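Local coordinates for protein glutaredoxin (Populus tremula x Populus tremuloides, PDB 2E7P) that binds a glutathione-ligated [2Fe-2S] cluster and probably reduces disulfides of proteins and small molecules with glutathione as the electron donor, at residues Y32-Q42 / G86-H94. Numbering follows the deposited sequence.
With GSH (glutathione), chain H; GSH (glutathione), chain G.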
loop_
_atom_site.group_PDB
_atom_site.type_symbol
_atom_site.label_atom_id
_atom_site.label_comp_id
_atom_site.label_asym_id
_atom_site.label_seq_id
_atom_site.Cartn_x
_atom_site.Cartn_y
_atom_site.Cartn_z
ATOM N N TYR C 32 -2.235 3.146 -2.049
ATOM C CA TYR C 32 -2.717 4.520 -1.899
ATOM C C TYR C 32 -1.694 5.472 -2.503
ATOM O O TYR C 32 -2.048 6.402 -3.228
ATOM C CB TYR C 32 -2.980 4.863 -0.429
ATOM C CG TYR C 32 -4.325 4.381 0.126
ATOM C CD1 TYR C 32 -5.347 4.027 -0.730
ATOM C CD2 TYR C 32 -4.554 4.280 1.512
ATOM C CE1 TYR C 32 -6.568 3.582 -0.259
ATOM C CE2 TYR C 32 -5.792 3.866 2.002
ATOM C CZ TYR C 32 -6.797 3.504 1.086
ATOM O OH TYR C 32 -8.069 3.085 1.465
ATOM N N CYS C 33 -0.409 5.225 -2.243
ATOM C CA CYS C 33 0.653 6.009 -2.911
ATOM C C CYS C 33 0.609 5.884 -4.443
ATOM O O CYS C 33 0.674 6.891 -5.154
ATOM C CB CYS C 33 2.034 5.629 -2.335
ATOM S SG CYS C 33 2.132 6.099 -0.619
ATOM N N ASN C 34 0.483 4.663 -4.959
ATOM C CA ASN C 34 0.291 4.463 -6.425
ATOM C C ASN C 34 -0.918 5.143 -7.063
ATOM O O ASN C 34 -0.852 5.576 -8.194
ATOM C CB ASN C 34 0.274 2.972 -6.754
ATOM C CG ASN C 34 1.605 2.297 -6.377
ATOM O OD1 ASN C 34 2.631 2.967 -6.312
ATOM N ND2 ASN C 34 1.575 1.003 -6.085
ATOM N N ARG C 35 -2.034 5.208 -6.331
ATOM C CA ARG C 35 -3.242 5.922 -6.786
ATOM C C ARG C 35 -2.964 7.446 -6.940
ATOM O O ARG C 35 -3.349 8.079 -7.930
ATOM C CB ARG C 35 -4.402 5.651 -5.801
ATOM C CG ARG C 35 -5.788 6.326 -6.154
ATOM C CD ARG C 35 -6.357 5.892 -7.509
ATOM N NE ARG C 35 -7.637 6.553 -7.760
ATOM C CZ ARG C 35 -8.030 7.047 -8.937
ATOM N NH1 ARG C 35 -7.243 6.951 -10.005
ATOM N NH2 ARG C 35 -9.223 7.658 -9.038
ATOM N N VAL C 36 -2.273 8.029 -5.976
ATOM C CA VAL C 36 -1.842 9.418 -6.141
ATOM C C VAL C 36 -0.956 9.621 -7.370
ATOM O O VAL C 36 -1.153 10.552 -8.145
ATOM C CB VAL C 36 -1.145 9.923 -4.867
ATOM C CG1 VAL C 36 -0.334 11.211 -5.141
ATOM C CG2 VAL C 36 -2.211 10.154 -3.799
ATOM N N LYS C 37 0.001 8.732 -7.566
ATOM C CA LYS C 37 0.878 8.779 -8.731
ATOM C C LYS C 37 0.071 8.681 -10.025
ATOM O O LYS C 37 0.368 9.388 -10.994
ATOM C CB LYS C 37 1.896 7.619 -8.633
ATOM C CG LYS C 37 2.985 7.872 -7.580
ATOM C CD LYS C 37 3.651 6.579 -7.230
ATOM C CE LYS C 37 4.535 6.719 -5.969
ATOM N NZ LYS C 37 5.370 5.514 -5.809
ATOM N N GLN C 38 -0.896 7.762 -10.044
ATOM C CA GLN C 38 -1.818 7.598 -11.175
ATOM C C GLN C 38 -2.556 8.908 -11.497
ATOM O O GLN C 38 -2.599 9.341 -12.632
ATOM C CB GLN C 38 -2.847 6.496 -10.872
ATOM C CG GLN C 38 -3.778 6.182 -12.091
ATOM C CD GLN C 38 -4.728 5.046 -11.805
ATOM O OE1 GLN C 38 -5.244 4.926 -10.698
ATOM N NE2 GLN C 38 -4.987 4.211 -12.816
ATOM N N LEU C 39 -3.134 9.526 -10.474
ATOM C CA LEU C 39 -3.844 10.801 -10.628
ATOM C C LEU C 39 -2.943 11.931 -11.077
ATOM O O LEU C 39 -3.334 12.724 -11.910
ATOM C CB LEU C 39 -4.553 11.170 -9.304
ATOM C CG LEU C 39 -5.740 10.224 -9.080
ATOM C CD1 LEU C 39 -6.283 10.277 -7.637
ATOM C CD2 LEU C 39 -6.844 10.502 -10.194
ATOM N N LEU C 40 -1.727 12.008 -10.556
ATOM C CA LEU C 40 -0.764 13.015 -11.080
ATOM C C LEU C 40 -0.363 12.767 -12.537
ATOM O O LEU C 40 -0.380 13.679 -13.363
ATOM C CB LEU C 40 0.473 13.160 -10.173
ATOM C CG LEU C 40 0.120 13.686 -8.777
ATOM C CD1 LEU C 40 1.322 13.478 -7.821
ATOM C CD2 LEU C 40 -0.296 15.177 -8.842
ATOM N N THR C 41 -0.018 11.529 -12.858
ATOM C CA THR C 41 0.322 11.180 -14.241
ATOM C C THR C 41 -0.871 11.459 -15.170
ATOM O O THR C 41 -0.682 11.931 -16.286
ATOM C CB THR C 41 0.723 9.692 -14.340
ATOM O OG1 THR C 41 1.846 9.436 -13.489
ATOM C CG2 THR C 41 1.036 9.234 -15.784
ATOM N N GLN C 42 -2.091 11.171 -14.715
ATOM C CA GLN C 42 -3.289 11.398 -15.539
ATOM C C GLN C 42 -3.451 12.884 -15.876
ATOM O O GLN C 42 -3.772 13.236 -16.999
ATOM C CB GLN C 42 -4.548 10.875 -14.847
ATOM C CG GLN C 42 -5.867 11.190 -15.620
ATOM C CD GLN C 42 -7.100 10.703 -14.889
ATOM O OE1 GLN C 42 -7.154 10.740 -13.657
ATOM N NE2 GLN C 42 -8.079 10.230 -15.624
ATOM N N GLY C 86 -3.513 13.724 1.597
ATOM C CA GLY C 86 -3.190 12.352 1.275
ATOM C C GLY C 86 -3.871 11.904 0.003
ATOM O O GLY C 86 -4.179 12.723 -0.865
ATOM N N CYS C 87 -4.094 10.596 -0.110
ATOM C CA CYS C 87 -4.764 10.014 -1.283
ATOM C C CYS C 87 -6.224 10.487 -1.377
ATOM O O CYS C 87 -6.643 10.984 -2.403
ATOM C CB CYS C 87 -4.700 8.483 -1.214
ATOM S SG CYS C 87 -5.342 7.670 -2.668
ATOM N N ASP C 88 -6.982 10.368 -0.291
ATOM C CA ASP C 88 -8.357 10.840 -0.302
ATOM C C ASP C 88 -8.417 12.282 -0.800
ATOM O O ASP C 88 -9.229 12.593 -1.664
ATOM C CB ASP C 88 -9.034 10.729 1.070
ATOM C CG ASP C 88 -9.318 9.306 1.462
ATOM O OD1 ASP C 88 -9.237 8.386 0.616
ATOM O OD2 ASP C 88 -9.609 9.072 2.651
ATOM N N THR C 89 -7.556 13.153 -0.256
ATOM C CA THR C 89 -7.491 14.537 -0.728
ATOM C C THR C 89 -7.271 14.639 -2.236
ATOM O O THR C 89 -8.000 15.404 -2.930
ATOM C CB THR C 89 -6.402 15.371 -0.016
ATOM O OG1 THR C 89 -6.504 15.188 1.403
ATOM C CG2 THR C 89 -6.597 16.844 -0.337
ATOM N N VAL C 90 -6.261 13.925 -2.751
ATOM C CA VAL C 90 -5.932 14.044 -4.174
ATOM C C VAL C 90 -7.079 13.538 -5.078
ATOM O O VAL C 90 -7.376 14.151 -6.124
ATOM C CB VAL C 90 -4.575 13.364 -4.569
ATOM C CG1 VAL C 90 -4.339 13.483 -6.083
ATOM C CG2 VAL C 90 -3.431 14.011 -3.836
ATOM N N VAL C 91 -7.693 12.426 -4.674
ATOM C CA VAL C 91 -8.860 11.871 -5.388
ATOM C C VAL C 91 -9.961 12.948 -5.432
ATOM O O VAL C 91 -10.497 13.245 -6.490
ATOM C CB VAL C 91 -9.396 10.572 -4.704
ATOM C CG1 VAL C 91 -10.775 10.157 -5.287
ATOM C CG2 VAL C 91 -8.402 9.390 -4.841
ATOM N N GLU C 92 -10.272 13.543 -4.290
ATOM C CA GLU C 92 -11.262 14.644 -4.234
ATOM C C GLU C 92 -10.961 15.859 -5.140
ATOM O O GLU C 92 -11.854 16.366 -5.839
ATOM C CB GLU C 92 -11.419 15.095 -2.793
ATOM C CG GLU C 92 -12.735 15.764 -2.460
ATOM C CD GLU C 92 -12.838 16.018 -0.948
ATOM O OE1 GLU C 92 -13.663 15.335 -0.239
ATOM O OE2 GLU C 92 -12.056 16.884 -0.474
ATOM N N LYS C 93 -9.718 16.328 -5.131
ATOM C CA LYS C 93 -9.277 17.398 -6.054
ATOM C C LYS C 93 -9.468 17.045 -7.539
ATOM O O LYS C 93 -9.942 17.865 -8.359
ATOM C CB LYS C 93 -7.807 17.765 -5.796
ATOM C CG LYS C 93 -7.551 18.235 -4.329
ATOM C CD LYS C 93 -8.211 19.575 -4.056
ATOM C CE LYS C 93 -7.670 20.249 -2.763
ATOM N NZ LYS C 93 -8.773 21.007 -2.080
ATOM N N HIS C 94 -9.059 15.832 -7.891
ATOM C CA HIS C 94 -9.361 15.323 -9.213
ATOM C C HIS C 94 -10.875 15.283 -9.492
ATOM O O HIS C 94 -11.314 15.764 -10.524
ATOM C CB HIS C 94 -8.782 13.930 -9.415
ATOM C CG HIS C 94 -9.206 13.304 -10.709
ATOM N ND1 HIS C 94 -9.955 12.145 -10.769
ATOM C CD2 HIS C 94 -9.027 13.707 -11.995
ATOM C CE1 HIS C 94 -10.172 11.834 -12.036
ATOM N NE2 HIS C 94 -9.627 12.764 -12.800
HETATM N N1 GSH H . -6.569 8.663 4.626
HETATM C CA1 GSH H . -5.158 8.482 4.272
HETATM C C1 GSH H . -4.969 8.968 2.864
HETATM O O11 GSH H . -3.823 9.185 2.374
HETATM O O12 GSH H . -6.019 9.170 2.213
HETATM C CB1 GSH H . -4.758 7.013 4.481
HETATM C CG1 GSH H . -3.248 6.756 4.269
HETATM C CD1 GSH H . -2.806 5.456 4.885
HETATM O OE1 GSH H . -3.565 4.764 5.547
HETATM N N2 GSH H . -1.523 5.145 4.739
HETATM C CA2 GSH H . -0.962 3.923 5.329
HETATM C C2 GSH H . 0.298 4.313 6.073
HETATM O O2 GSH H . 0.954 5.335 5.786
HETATM C CB2 GSH H . -0.638 2.892 4.200
HETATM S SG2 GSH H . -1.812 2.174 2.975
HETATM N N3 GSH H . 0.711 3.527 7.071
HETATM C CA3 GSH H . 1.916 3.809 7.798
HETATM C C3 GSH H . 3.092 3.586 6.853
HETATM O O31 GSH H . 3.029 2.768 5.903
HETATM O O32 GSH H . 4.125 4.234 7.069
HETATM N N1 GSH G . 8.362 -6.125 -6.179
HETATM C CA1 GSH G . 7.618 -5.845 -7.407
HETATM C C1 GSH G . 8.632 -5.551 -8.470
HETATM O O11 GSH G . 8.315 -5.411 -9.672
HETATM O O12 GSH G . 9.810 -5.415 -8.094
HETATM C CB1 GSH G . 6.757 -4.604 -7.119
HETATM C CG1 GSH G . 5.858 -4.084 -8.273
HETATM C CD1 GSH G . 4.667 -3.246 -7.763
HETATM O OE1 GSH G . 4.516 -3.044 -6.566
HETATM N N2 GSH G . 3.829 -2.735 -8.672
HETATM C CA2 GSH G . 2.622 -2.004 -8.327
HETATM C C2 GSH G . 1.477 -2.881 -8.740
HETATM O O2 GSH G . 1.617 -3.601 -9.708
HETATM C CB2 GSH G . 2.525 -0.790 -9.226
HETATM S SG2 GSH G . 3.731 0.460 -8.750
HETATM N N3 GSH G . 0.309 -2.846 -8.081
HETATM C CA3 GSH G . -0.870 -3.641 -8.425
HETATM C C3 GSH G . -1.518 -3.124 -9.699
HETATM O O31 GSH G . -1.110 -2.080 -10.269
HETATM O O32 GSH G . -2.482 -3.743 -10.192
#
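V36, L39, C87, V90 and V91 form the apolar seam between two nearly parallel helices, 32-42 and 87-94, on one side of the thioredoxin-fold sheet of this glutaredoxin. The segment axes approach to 9.4 Å at a crossing angle of 26°. Toward the N-terminal ends of the two helices, V36 CG2 lies 3.6 Å from C87 CA and also meets V90 CG2, while V77 of strand 76-79 touches both valines. L39 fills the middle: its CB meets V90 CG1, and its CD1 packs 3.6 Å from V91 CG2 while also sitting over the centre of one face of the R35 guanidinium. R35 NH1 donates to Q38 OE1 within its own helix, tilted out of the guanidinium plane and from above the amide plane. With SG anti to the backbone N (chi1 -174°), C87 turns its sulfur in among Y32 O, the R35 CB and CG methylenes and, obliquely, the Y32 ring. G86 occupies the N-cap position of the second helix, whose first turn grips the gamma-glutamyl alpha-carboxylate of glutathione: C87 N donates to O11 and D88 N, almost straight at 175°, to O12. At the far end H94 lays one ring face against L39 and Q42. Shortening H94 to an alanine would probably strip L39 CD2 of its aromatic cover and leave a gap beside Q42 OE1. That leucine methyl stands 3.9 Å from the H94 ring centroid, a CH-pi contact nearest ND1.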